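Local coordinates for protein pyrrolysyl-tRNA synthetase (Desulfitobacterium hafniense, PDB 3DSQ) that probably attaches pyrrolysine to its cognate tRNA at the expense of ATP, as a homodimeric class II aminoacyl-tRNA synthetase, at residues Q167-F172 against G256-L261. Sequence-based numbering, arbitrary orientation.
With NA (sodium ion), chain D.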
ATOM      1  N   GLN B 167       5.697  21.348  -1.925  1.00 43.76           N
ATOM      2  CA  GLN B 167       4.450  20.616  -1.729  1.00 41.44           C
ATOM      3  C   GLN B 167       4.601  19.548  -0.653  1.00 38.27           C
ATOM      4  O   GLN B 167       5.719  19.193  -0.284  1.00 40.36           O
ATOM      5  CB  GLN B 167       4.000  19.976  -3.046  1.00 42.37           C
ATOM      6  CG  GLN B 167       3.676  20.982  -4.136  1.00 42.79           C
ATOM      7  CD  GLN B 167       3.067  20.337  -5.370  1.00 40.97           C
ATOM      8  OE1 GLN B 167       1.969  19.786  -5.318  1.00 41.62           O
ATOM      9  NE2 GLN B 167       3.783  20.400  -6.486  1.00 40.71           N
ATOM     10  N   HIS B 168       3.479  19.040  -0.149  1.00 35.43           N
ATOM     11  CA  HIS B 168       3.516  18.020   0.897  1.00 30.98           C
ATOM     12  C   HIS B 168       2.436  16.947   0.770  1.00 30.41           C
ATOM     13  O   HIS B 168       1.291  17.234   0.417  1.00 31.71           O
ATOM     14  CB  HIS B 168       3.378  18.681   2.278  1.00 29.16           C
ATOM     15  CG  HIS B 168       3.345  17.701   3.415  1.00 25.94           C
ATOM     16  ND1 HIS B 168       4.474  17.061   3.878  1.00 23.55           N
ATOM     17  CD2 HIS B 168       2.312  17.210   4.141  1.00 25.83           C
ATOM     18  CE1 HIS B 168       4.139  16.215   4.836  1.00 24.32           C
ATOM     19  NE2 HIS B 168       2.832  16.286   5.017  1.00 25.72           N
ATOM     20  N   LEU B 169       2.816  15.706   1.061  1.00 28.79           N
ATOM     21  CA  LEU B 169       1.890  14.576   1.059  1.00 26.15           C
ATOM     22  C   LEU B 169       2.002  13.946   2.445  1.00 26.18           C
ATOM     23  O   LEU B 169       3.100  13.596   2.872  1.00 26.46           O
ATOM     24  CB  LEU B 169       2.287  13.529   0.009  1.00 26.89           C
ATOM     25  CG  LEU B 169       1.964  13.756  -1.479  1.00 24.95           C
ATOM     26  CD1 LEU B 169       2.436  12.544  -2.274  1.00 24.13           C
ATOM     27  CD2 LEU B 169       0.468  13.950  -1.676  1.00 23.17           C
ATOM     28  N   ASN B 170       0.893  13.821   3.169  1.00 26.41           N
ATOM     29  CA  ASN B 170       0.956  13.183   4.481  1.00 25.83           C
ATOM     30  C   ASN B 170       1.183  11.700   4.260  1.00 26.00           C
ATOM     31  O   ASN B 170       1.840  11.046   5.055  1.00 25.95           O
ATOM     32  CB  ASN B 170      -0.345  13.372   5.270  1.00 25.49           C
ATOM     33  CG  ASN B 170      -0.542  14.800   5.737  1.00 26.93           C
ATOM     34  OD1 ASN B 170       0.409  15.481   6.120  1.00 25.96           O
ATOM     35  ND2 ASN B 170      -1.782  15.257   5.715  1.00 27.25           N
ATOM     36  N   GLU B 171       0.612  11.177   3.178  1.00 24.79           N
ATOM     37  CA  GLU B 171       0.755   9.764   2.818  1.00 24.95           C
ATOM     38  C   GLU B 171       1.519   9.708   1.502  1.00 23.03           C
ATOM     39  O   GLU B 171       1.072  10.264   0.517  1.00 19.99           O
ATOM     40  CB  GLU B 171      -0.615   9.108   2.588  1.00 27.29           C
ATOM     41  CG  GLU B 171      -1.548   9.132   3.765  1.00 30.09           C
ATOM     42  CD  GLU B 171      -2.788   8.297   3.539  1.00 26.78           C
ATOM     43  OE1 GLU B 171      -2.650   7.110   3.177  1.00 25.82           O
ATOM     44  OE2 GLU B 171      -3.902   8.825   3.736  1.00 27.64           O
ATOM     45  N   PHE B 172       2.661   9.040   1.486  1.00 22.91           N
ATOM     46  CA  PHE B 172       3.434   8.940   0.267  1.00 22.40           C
ATOM     47  C   PHE B 172       3.991   7.524   0.103  1.00 23.37           C
ATOM     48  O   PHE B 172       4.084   6.753   1.064  1.00 22.69           O
ATOM     49  CB  PHE B 172       4.532  10.022   0.229  1.00 20.02           C
ATOM     50  CG  PHE B 172       5.460  10.027   1.431  1.00 20.26           C
ATOM     51  CD1 PHE B 172       6.671   9.346   1.392  1.00 20.07           C
ATOM     52  CD2 PHE B 172       5.126  10.730   2.595  1.00 21.08           C
ATOM     53  CE1 PHE B 172       7.549   9.356   2.484  1.00 23.51           C
ATOM     54  CE2 PHE B 172       5.998  10.750   3.706  1.00 15.95           C
ATOM     55  CZ  PHE B 172       7.206  10.068   3.654  1.00 21.01           C
ATOM     56  N   GLY B 256      10.624   8.622  -4.078  1.00 27.71           N
ATOM     57  CA  GLY B 256       9.260   9.017  -3.765  1.00 27.10           C
ATOM     58  C   GLY B 256       8.545   8.778  -5.089  1.00 25.54           C
ATOM     59  O   GLY B 256       8.828   9.468  -6.049  1.00 25.05           O
ATOM     60  N   LEU B 257       7.645   7.800  -5.159  1.00 25.58           N
ATOM     61  CA  LEU B 257       6.978   7.495  -6.426  1.00 27.24           C
ATOM     62  C   LEU B 257       6.028   8.564  -6.966  1.00 27.14           C
ATOM     63  O   LEU B 257       5.987   8.789  -8.183  1.00 25.45           O
ATOM     64  CB  LEU B 257       6.249   6.144  -6.339  1.00 24.28           C
ATOM     65  CG  LEU B 257       7.147   4.946  -6.014  1.00 27.21           C
ATOM     66  CD1 LEU B 257       6.381   3.660  -6.252  1.00 25.70           C
ATOM     67  CD2 LEU B 257       8.415   4.975  -6.878  1.00 26.40           C
ATOM     68  N   GLU B 258       5.260   9.211  -6.089  1.00 24.63           N
ATOM     69  CA  GLU B 258       4.353  10.254  -6.558  1.00 25.61           C
ATOM     70  C   GLU B 258       5.191  11.378  -7.144  1.00 27.70           C
ATOM     71  O   GLU B 258       4.849  11.951  -8.181  1.00 27.04           O
ATOM     72  CB  GLU B 258       3.470  10.814  -5.425  1.00 24.87           C
ATOM     73  CG  GLU B 258       2.438   9.840  -4.841  1.00 21.93           C
ATOM     74  CD  GLU B 258       3.037   8.902  -3.811  1.00 19.54           C
ATOM     75  OE1 GLU B 258       4.230   9.074  -3.487  1.00 18.63           O
ATOM     76  OE2 GLU B 258       2.322   8.001  -3.319  1.00 22.71           O
ATOM     77  N   ARG B 259       6.301  11.688  -6.486  1.00 29.18           N
ATOM     78  CA  ARG B 259       7.170  12.745  -6.971  1.00 31.51           C
ATOM     79  C   ARG B 259       7.798  12.339  -8.309  1.00 31.05           C
ATOM     80  O   ARG B 259       7.949  13.164  -9.205  1.00 28.86           O
ATOM     81  CB  ARG B 259       8.256  13.059  -5.942  1.00 33.66           C
ATOM     82  CG  ARG B 259       9.182  14.164  -6.386  1.00 39.61           C
ATOM     83  CD  ARG B 259      10.127  14.607  -5.282  1.00 45.64           C
ATOM     84  NE  ARG B 259      11.058  15.617  -5.782  1.00 50.96           N
ATOM     85  CZ  ARG B 259      11.935  16.275  -5.029  1.00 53.03           C
ATOM     86  NH1 ARG B 259      12.008  16.034  -3.725  1.00 53.24           N
ATOM     87  NH2 ARG B 259      12.739  17.177  -5.583  1.00 53.50           N
ATOM     88  N   LEU B 260       8.168  11.070  -8.434  1.00 31.42           N
ATOM     89  CA  LEU B 260       8.740  10.576  -9.680  1.00 31.29           C
ATOM     90  C   LEU B 260       7.702  10.767 -10.772  1.00 30.94           C
ATOM     91  O   LEU B 260       7.996  11.318 -11.829  1.00 31.87           O
ATOM     92  CB  LEU B 260       9.079   9.083  -9.588  1.00 32.84           C
ATOM     93  CG  LEU B 260      10.442   8.583  -9.093  1.00 36.77           C
ATOM     94  CD1 LEU B 260      10.579   7.117  -9.501  1.00 36.47           C
ATOM     95  CD2 LEU B 260      11.585   9.379  -9.712  1.00 36.27           C
ATOM     96  N   LEU B 261       6.481  10.308 -10.504  1.00 29.61           N
ATOM     97  CA  LEU B 261       5.395  10.427 -11.471  1.00 28.04           C
ATOM     98  C   LEU B 261       5.119  11.862 -11.880  1.00 28.62           C
ATOM     99  O   LEU B 261       4.907  12.145 -13.065  1.00 28.17           O
ATOM    100  CB  LEU B 261       4.106   9.803 -10.919  1.00 25.29           C
ATOM    101  CG  LEU B 261       4.091   8.274 -10.923  1.00 25.95           C
ATOM    102  CD1 LEU B 261       2.848   7.784 -10.238  1.00 22.26           C
ATOM    103  CD2 LEU B 261       4.166   7.748 -12.360  1.00 23.51           C
TER
HETATM  104 NA    NA D 289       7.649  17.339  -0.350  1.00 53.47          NA
HETATM  105  O   HOH W   1       0.078   8.942  -1.602  1.00 26.51           O
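Glu258 meets Leu169 and Phe172 where two motifs of the class II synthetase fold adjoin: strand 250-256 of motif 3 lies beside strand 171-180 of motif 2 in the sheet, and the start of helix 257-265 meets the end of the motif 2 loop. The side chain starts as hydrocarbon: Glu258 CB lies 3.7 Å from Leu169 CD1, and CG touches the same methyl just as closely. A bend at chi2 (82°) turns the carboxylate alongside the Phe172 backbone, Glu258 CD staying near the leucine methyl. Glu258 OE1 sits 3.8 Å from Phe172 CB and has a hydrogen-bond partner just beyond the segments. OE2 is hydrogen-bonded with Thr173 OG1 and accepts from a water oxygen 3.0 Å from Glu258 OE2. With the side chain cut back to an alanine, that water and the Thr173 hydroxyl would probably lose their carboxylate partner, and Leu169 CD1 its CG contact. Leu169 CG stands beside its own backbone N (chi1 -78°), and CD1 extends straight on (chi2 -178°) to reach Glu258. Further back, Gln167 O binds a sodium ion at 2.7 Å, with Ser163 OG and Gln164 O. The water on Glu258 OE2 spends its second proton on Glu171 O, 2.7 Å from the water oxygen.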